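Side-chain contacts in GTP-sensing transcriptional pleiotropic repressor CodY (Clostridioides difficile, PDB 5N0L), which probably represses many genes as a nutrient sensor, its GAF domain binding isoleucine as the cofactor that reports amino-acid supply: residues D30-A33 and G34-D38; E93-G97 and E98-E102. One frame throughout, in Å; residues are numbered along the deposited sequence.

Interaction 1: residues D30-A33 and G34-D38; sequences DLLA and GALGD
Leu32 and Leu36 meet one turn apart on helix 30-40 of the GAF domain, a worked example of an alpha-helix that settles most of its main-chain polarity internally. Four successive i to i+4 bonds do this: Gly34 N to Asp30 O, Ala35 N to Leu31 O at 3.0 Å, Leu36 N to Leu32 O and Gly37 N to Ala33 O. The third is almost straight, 176° at the hydrogen, whereas the donor of the last, at 2.8 Å, stands 31° off the carbonyl plane. At the start of the helix, outside groups take over: Asp30 N bonds to Ser28 OG, and the Asp30 carboxylate, through OD1, receives the backbone N-H of Leu56. The Leu32 backbone also bonds to a second subunit.

Leu32 and Leu36 lie on the buried side. Both touch Ser150 of helix 141-158 and Ile15 of the second subunit, while Ala33 and Leu36 rest on Val44 of the central sheet. With chi1 at 174°, Leu32 sends CG away from its own N and beside its carbonyl carbon, and the two leucine side chains run obliquely past each other. There Leu36 CD1 lies 4.1 Å from Leu32 CG and 3.9 Å from Leu32 O.

Interaction 2: residues E93-G97 and E98-E102; sequences ENLNG and EKILE
Leaving strand 92-95, the backbone bends sharply through a cis peptide between Asn96 and Gly97 and turns into the short helix 100-103, bringing Leu95 against Ile100 and letting Ile100 N reach back to Gly97 O at 3.1 Å. That bond is bent, and its donor stands above the carbonyl plane, 48° out of it. Just before the bend, Asn94 and Leu95 both face Thr115, a G1 beta bulge at the end of the strand.

Leu95 and Ile100 carry the apolar packing. Leu95 CG, anti to the backbone N (chi1 -176°), is carried against Ile100, 3.7 Å from its CA and 3.9 Å from its CG1, while Leu95 CD1 lies against the Lys99 carbonyl. The two side chains pass at a slant. In Ile100, CG1 stands beside its own N (chi1 -75°), and CD1 comes 3.3 Å from Gly97 O and lies near Asn96 CA. Lys99 places CB 3.6 Å from Asn96 O.

A water ties the polar side together, donating to Asn96 O at 2.7 Å and accepting from Lys99 N. The Asn96 amide is used away from the turn, its ND2 bonding to Lys113 O. Lys113 lines the isoleucine pocket, as does Glu107, which Ile100 touches. The chemistry is thus divided: hydrocarbon packing joins the strand end to the residues after the turn, while one main-chain bond and one water bridge the turn itself, beside the ligand pocket.

How the interactions relate
Both interactions are local contacts within one GAF domain, yet they hold different elements, their centres about 23 Å apart. Both are partly buried. Interaction 1 has four buried residues, Leu32, Ala33, Leu36 and Gly37, within a single regular helix, its centre about 12 Å from that of the chain. Interaction 2 has two, Leu95 and Ile100, and lies nearer the surface, about 17 Å out, joining an outermost strand of the sheet within the chain to a short, weakly bonded helix; no other protein chain of the assembly touches it. Repeating main-chain bonds carry the first, whereas the second depends on an irregular bend and a bound water. The Ile100 side chain is about 6 Å from the bound isoleucine, against about 11 Å for Gly37.

Interaction 1: residues D30-A33 and G34-D38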
ATOM      1  N   ASP A  30     -20.646   1.731  -3.421  1.00 20.96           N
ATOM      2  CA  ASP A  30     -21.910   2.400  -3.701  1.00 19.07           C
ATOM      3  C   ASP A  30     -21.910   3.083  -5.105  1.00 20.32           C
ATOM      4  O   ASP A  30     -22.950   3.100  -5.735  1.00 22.64           O
ATOM      5  CB  ASP A  30     -22.270   3.422  -2.626  1.00 23.78           C
ATOM      6  CG  ASP A  30     -22.942   2.784  -1.424  1.00 26.99           C
ATOM      7  OD1 ASP A  30     -23.247   1.601  -1.403  1.00 24.25           O
ATOM      8  OD2 ASP A  30     -23.075   3.502  -0.403  1.00 25.62           O
ATOM      9  N   LEU A  31     -20.786   3.632  -5.530  1.00 20.63           N
ATOM     10  CA  LEU A  31     -20.718   4.367  -6.819  1.00 21.37           C
ATOM     11  C   LEU A  31     -20.847   3.340  -7.955  1.00 23.09           C
ATOM     12  O   LEU A  31     -21.706   3.566  -8.860  1.00 23.35           O
ATOM     13  CB  LEU A  31     -19.462   5.159  -6.942  1.00 23.54           C
ATOM     14  CG  LEU A  31     -19.353   6.352  -5.950  1.00 27.00           C
ATOM     15  CD1 LEU A  31     -17.884   6.716  -5.872  1.00 32.06           C
ATOM     16  CD2 LEU A  31     -20.234   7.487  -6.435  1.00 30.61           C
ATOM     17  N   LEU A  32     -20.197   2.224  -7.836  1.00 21.06           N
ATOM     18  CA  LEU A  32     -20.368   1.181  -8.946  1.00 20.35           C
ATOM     19  C   LEU A  32     -21.771   0.640  -8.873  1.00 22.55           C
ATOM     20  O   LEU A  32     -22.443   0.405  -9.902  1.00 23.06           O
ATOM     21  CB  LEU A  32     -19.357   0.085  -8.766  1.00 20.59           C
ATOM     22  CG  LEU A  32     -19.440  -1.166  -9.719  1.00 21.21           C
ATOM     23  CD1 LEU A  32     -19.398  -0.651 -11.154  1.00 23.43           C
ATOM     24  CD2 LEU A  32     -18.340  -2.156  -9.485  1.00 25.40           C
ATOM     25  N   ALA A  33     -22.298   0.336  -7.666  1.00 22.23           N
ATOM     26  CA  ALA A  33     -23.639  -0.203  -7.590  1.00 23.39           C
ATOM     27  C   ALA A  33     -24.666   0.759  -8.221  1.00 21.69           C
ATOM     28  O   ALA A  33     -25.684   0.272  -8.779  1.00 23.00           O
ATOM     29  CB  ALA A  33     -24.089  -0.516  -6.110  1.00 23.29           C
ATOM     30  N   GLY A  34     -24.532   2.080  -7.964  1.00 21.25           N
ATOM     31  CA  GLY A  34     -25.410   3.109  -8.530  1.00 23.41           C
ATOM     32  C   GLY A  34     -25.313   3.058 -10.072  1.00 22.78           C
ATOM     33  O   GLY A  34     -26.327   3.275 -10.723  1.00 24.38           O
ATOM     34  N   ALA A  35     -24.105   2.982 -10.551  1.00 21.26           N
ATOM     35  CA  ALA A  35     -23.874   2.974 -12.073  1.00 22.03           C
ATOM     36  C   ALA A  35     -24.584   1.722 -12.669  1.00 24.91           C
ATOM     37  O   ALA A  35     -25.372   1.805 -13.613  1.00 23.39           O
ATOM     38  CB  ALA A  35     -22.465   3.014 -12.400  1.00 21.67           C
ATOM     39  N   LEU A  36     -24.344   0.587 -12.101  1.00 21.55           N
ATOM     40  CA  LEU A  36     -25.034  -0.684 -12.492  1.00 22.67           C
ATOM     41  C   LEU A  36     -26.501  -0.611 -12.332  1.00 23.54           C
ATOM     42  O   LEU A  36     -27.283  -1.117 -13.178  1.00 23.10           O
ATOM     43  CB  LEU A  36     -24.591  -1.855 -11.614  1.00 26.73           C
ATOM     44  CG  LEU A  36     -23.321  -2.433 -11.888  1.00 25.79           C
ATOM     45  CD1 LEU A  36     -22.710  -3.352 -10.837  1.00 25.87           C
ATOM     46  CD2 LEU A  36     -23.378  -3.215 -13.259  1.00 30.35           C
ATOM     47  N   GLY A  37     -27.016  -0.091 -11.181  1.00 18.75           N
ATOM     48  CA  GLY A  37     -28.519  -0.162 -10.970  1.00 18.60           C
ATOM     49  C   GLY A  37     -29.167   0.894 -11.969  1.00 19.90           C
ATOM     50  O   GLY A  37     -30.322   0.733 -12.382  1.00 24.28           O
ATOM     51  N   ASP A  38     -28.430   1.918 -12.401  1.00 22.42           N
ATOM     52  CA  ASP A  38     -28.923   2.879 -13.405  1.00 26.49           C
ATOM     53  C   ASP A  38     -28.945   2.158 -14.764  1.00 27.47           C
ATOM     54  O   ASP A  38     -30.011   2.152 -15.405  1.00 25.16           O
ATOM     55  CB  ASP A  38     -28.006   4.079 -13.499  1.00 34.70           C
ATOM     56  CG  ASP A  38     -28.374   5.018 -14.583  1.00 38.54           C
ATOM     57  OD1 ASP A  38     -29.478   5.560 -14.598  1.00 55.48           O
ATOM     58  OD2 ASP A  38     -27.559   5.253 -15.473  1.00 53.50           O
TER

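Interaction 2: residues E93-G97 and E98-E102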
ATOM      1  N   GLU A  93     -28.296 -16.997 -13.795  1.00 23.58           N
ATOM      2  CA  GLU A  93     -29.065 -15.911 -14.407  1.00 26.21           C
ATOM      3  C   GLU A  93     -30.506 -16.132 -14.389  1.00 22.79           C
ATOM      4  O   GLU A  93     -30.967 -17.249 -14.582  1.00 23.21           O
ATOM      5  CB  GLU A  93     -28.611 -15.524 -15.801  1.00 34.78           C
ATOM      6  CG  GLU A  93     -28.657 -16.528 -16.848  1.00 48.17           C
ATOM      7  CD  GLU A  93     -28.940 -15.912 -18.248  1.00 62.08           C
ATOM      8  OE1 GLU A  93     -28.920 -14.682 -18.598  1.00 45.76           O
ATOM      9  OE2 GLU A  93     -29.257 -16.744 -19.035  1.00 62.15           O
ATOM     10  N   ASN A  94     -31.246 -15.047 -14.192  1.00 23.79           N
ATOM     11  CA  ASN A  94     -32.695 -15.041 -14.293  1.00 25.23           C
ATOM     12  C   ASN A  94     -33.401 -16.009 -13.424  1.00 24.38           C
ATOM     13  O   ASN A  94     -34.292 -16.705 -13.825  1.00 24.41           O
ATOM     14  CB  ASN A  94     -33.148 -15.215 -15.810  1.00 25.50           C
ATOM     15  CG  ASN A  94     -32.729 -14.092 -16.644  1.00 26.68           C
ATOM     16  OD1 ASN A  94     -32.205 -14.263 -17.807  1.00 32.11           O
ATOM     17  ND2 ASN A  94     -32.953 -12.910 -16.126  1.00 20.36           N
ATOM     18  N   LEU A  95     -32.966 -16.098 -12.157  1.00 25.04           N
ATOM     19  CA  LEU A  95     -33.683 -16.790 -11.208  1.00 24.87           C
ATOM     20  C   LEU A  95     -35.046 -16.048 -11.068  1.00 25.18           C
ATOM     21  O   LEU A  95     -35.101 -14.794 -10.985  1.00 26.36           O
ATOM     22  CB  LEU A  95     -32.820 -16.694  -9.880  1.00 27.10           C
ATOM     23  CG  LEU A  95     -33.304 -17.430  -8.708  1.00 30.36           C
ATOM     24  CD1 LEU A  95     -33.230 -18.919  -8.966  1.00 32.60           C
ATOM     25  CD2 LEU A  95     -32.351 -17.074  -7.532  1.00 29.31           C
ATOM     26  N   ASN A  96     -36.135 -16.826 -11.140  1.00 23.67           N
ATOM     27  CA  ASN A  96     -37.552 -16.398 -11.242  1.00 32.46           C
ATOM     28  C   ASN A  96     -38.369 -17.740 -10.939  1.00 29.10           C
ATOM     29  O   ASN A  96     -37.798 -18.778 -10.984  1.00 50.46           O
ATOM     30  CB  ASN A  96     -37.681 -15.914 -12.742  1.00 33.15           C
ATOM     31  CG  ASN A  96     -39.070 -15.411 -13.147  1.00 28.54           C
ATOM     32  OD1 ASN A  96     -39.715 -16.085 -13.945  1.00 37.00           O
ATOM     33  ND2 ASN A  96     -39.524 -14.237 -12.693  1.00 30.17           N
ATOM     34  N   GLY A  97     -39.652 -17.855 -10.674  1.00 47.61           N
ATOM     35  CA  GLY A  97     -40.392 -17.133  -9.874  1.00 32.33           C
ATOM     36  C   GLY A  97     -40.220 -18.036  -8.583  1.00 35.03           C
ATOM     37  O   GLY A  97     -39.458 -17.639  -7.740  1.00 33.20           O
ATOM     38  N   GLU A  98     -40.854 -19.207  -8.423  1.00 37.09           N
ATOM     39  CA  GLU A  98     -40.694 -20.009  -7.149  1.00 40.88           C
ATOM     40  C   GLU A  98     -39.308 -20.575  -6.930  1.00 35.47           C
ATOM     41  O   GLU A  98     -38.877 -20.767  -5.746  1.00 38.40           O
ATOM     42  CB  GLU A  98     -41.737 -21.135  -6.944  1.00 49.46           C
ATOM     43  CG  GLU A  98     -43.132 -20.601  -6.627  1.00 59.79           C
ATOM     44  CD  GLU A  98     -43.922 -21.474  -5.671  1.00 69.47           C
ATOM     45  OE1 GLU A  98     -44.856 -22.149  -6.144  1.00 68.95           O
ATOM     46  OE2 GLU A  98     -43.601 -21.463  -4.449  1.00107.57           O
ATOM     47  N   LYS A  99     -38.554 -20.830  -8.000  1.00 40.72           N
ATOM     48  CA  LYS A  99     -37.160 -21.210  -7.769  1.00 37.81           C
ATOM     49  C   LYS A  99     -36.359 -20.160  -6.936  1.00 33.42           C
ATOM     50  O   LYS A  99     -35.386 -20.527  -6.372  1.00 39.59           O
ATOM     51  CB  LYS A  99     -36.424 -21.456  -9.055  1.00 49.55           C
ATOM     52  CG  LYS A  99     -35.621 -22.756  -9.117  1.00 56.06           C
ATOM     53  CD  LYS A  99     -35.546 -23.243 -10.585  1.00 68.23           C
ATOM     54  CE  LYS A  99     -34.870 -22.202 -11.463  1.00 71.35           C
ATOM     55  NZ  LYS A  99     -35.740 -21.508 -12.478  1.00 86.82           N
ATOM     56  N   ILE A 100     -36.726 -18.872  -6.975  1.00 29.72           N
ATOM     57  CA  ILE A 100     -36.039 -17.837  -6.207  1.00 28.05           C
ATOM     58  C   ILE A 100     -35.899 -18.321  -4.765  1.00 28.01           C
ATOM     59  O   ILE A 100     -34.866 -18.092  -4.136  1.00 31.15           O
ATOM     60  CB  ILE A 100     -36.805 -16.504  -6.245  1.00 25.98           C
ATOM     61  CG1 ILE A 100     -36.643 -15.783  -7.614  1.00 29.68           C
ATOM     62  CG2 ILE A 100     -36.251 -15.510  -5.263  1.00 25.79           C
ATOM     63  CD1 ILE A 100     -37.767 -14.796  -7.857  1.00 31.84           C
ATOM     64  N   LEU A 101     -36.920 -18.967  -4.271  1.00 28.81           N
ATOM     65  CA  LEU A 101     -36.990 -19.378  -2.853  1.00 34.22           C
ATOM     66  C   LEU A 101     -35.975 -20.418  -2.387  1.00 35.32           C
ATOM     67  O   LEU A 101     -35.730 -20.526  -1.167  1.00 33.47           O
ATOM     68  CB  LEU A 101     -38.407 -19.833  -2.489  1.00 36.80           C
ATOM     69  CG  LEU A 101     -39.562 -18.841  -2.597  1.00 35.15           C
ATOM     70  CD1 LEU A 101     -40.867 -19.557  -2.321  1.00 42.84           C
ATOM     71  CD2 LEU A 101     -39.445 -17.651  -1.645  1.00 38.53           C
ATOM     72  N   GLU A 102     -35.432 -21.208  -3.314  1.00 35.27           N
ATOM     73  CA  GLU A 102     -34.404 -22.169  -2.988  1.00 43.56           C
ATOM     74  C   GLU A 102     -33.145 -21.424  -2.463  1.00 40.12           C
ATOM     75  O   GLU A 102     -32.491 -21.897  -1.528  1.00 39.86           O
ATOM     76  CB  GLU A 102     -34.106 -23.091  -4.202  1.00 42.57           C
ATOM     77  CG  GLU A 102     -35.280 -24.011  -4.564  1.00 54.56           C
ATOM     78  CD  GLU A 102     -35.155 -24.715  -5.952  1.00 60.94           C
ATOM     79  OE1 GLU A 102     -34.034 -24.825  -6.515  1.00 60.91           O
ATOM     80  OE2 GLU A 102     -36.186 -25.181  -6.498  1.00 74.39           O
TER
HETATM   81  O   HOH W   1     -39.471 -20.941 -10.722  1.00 39.16           O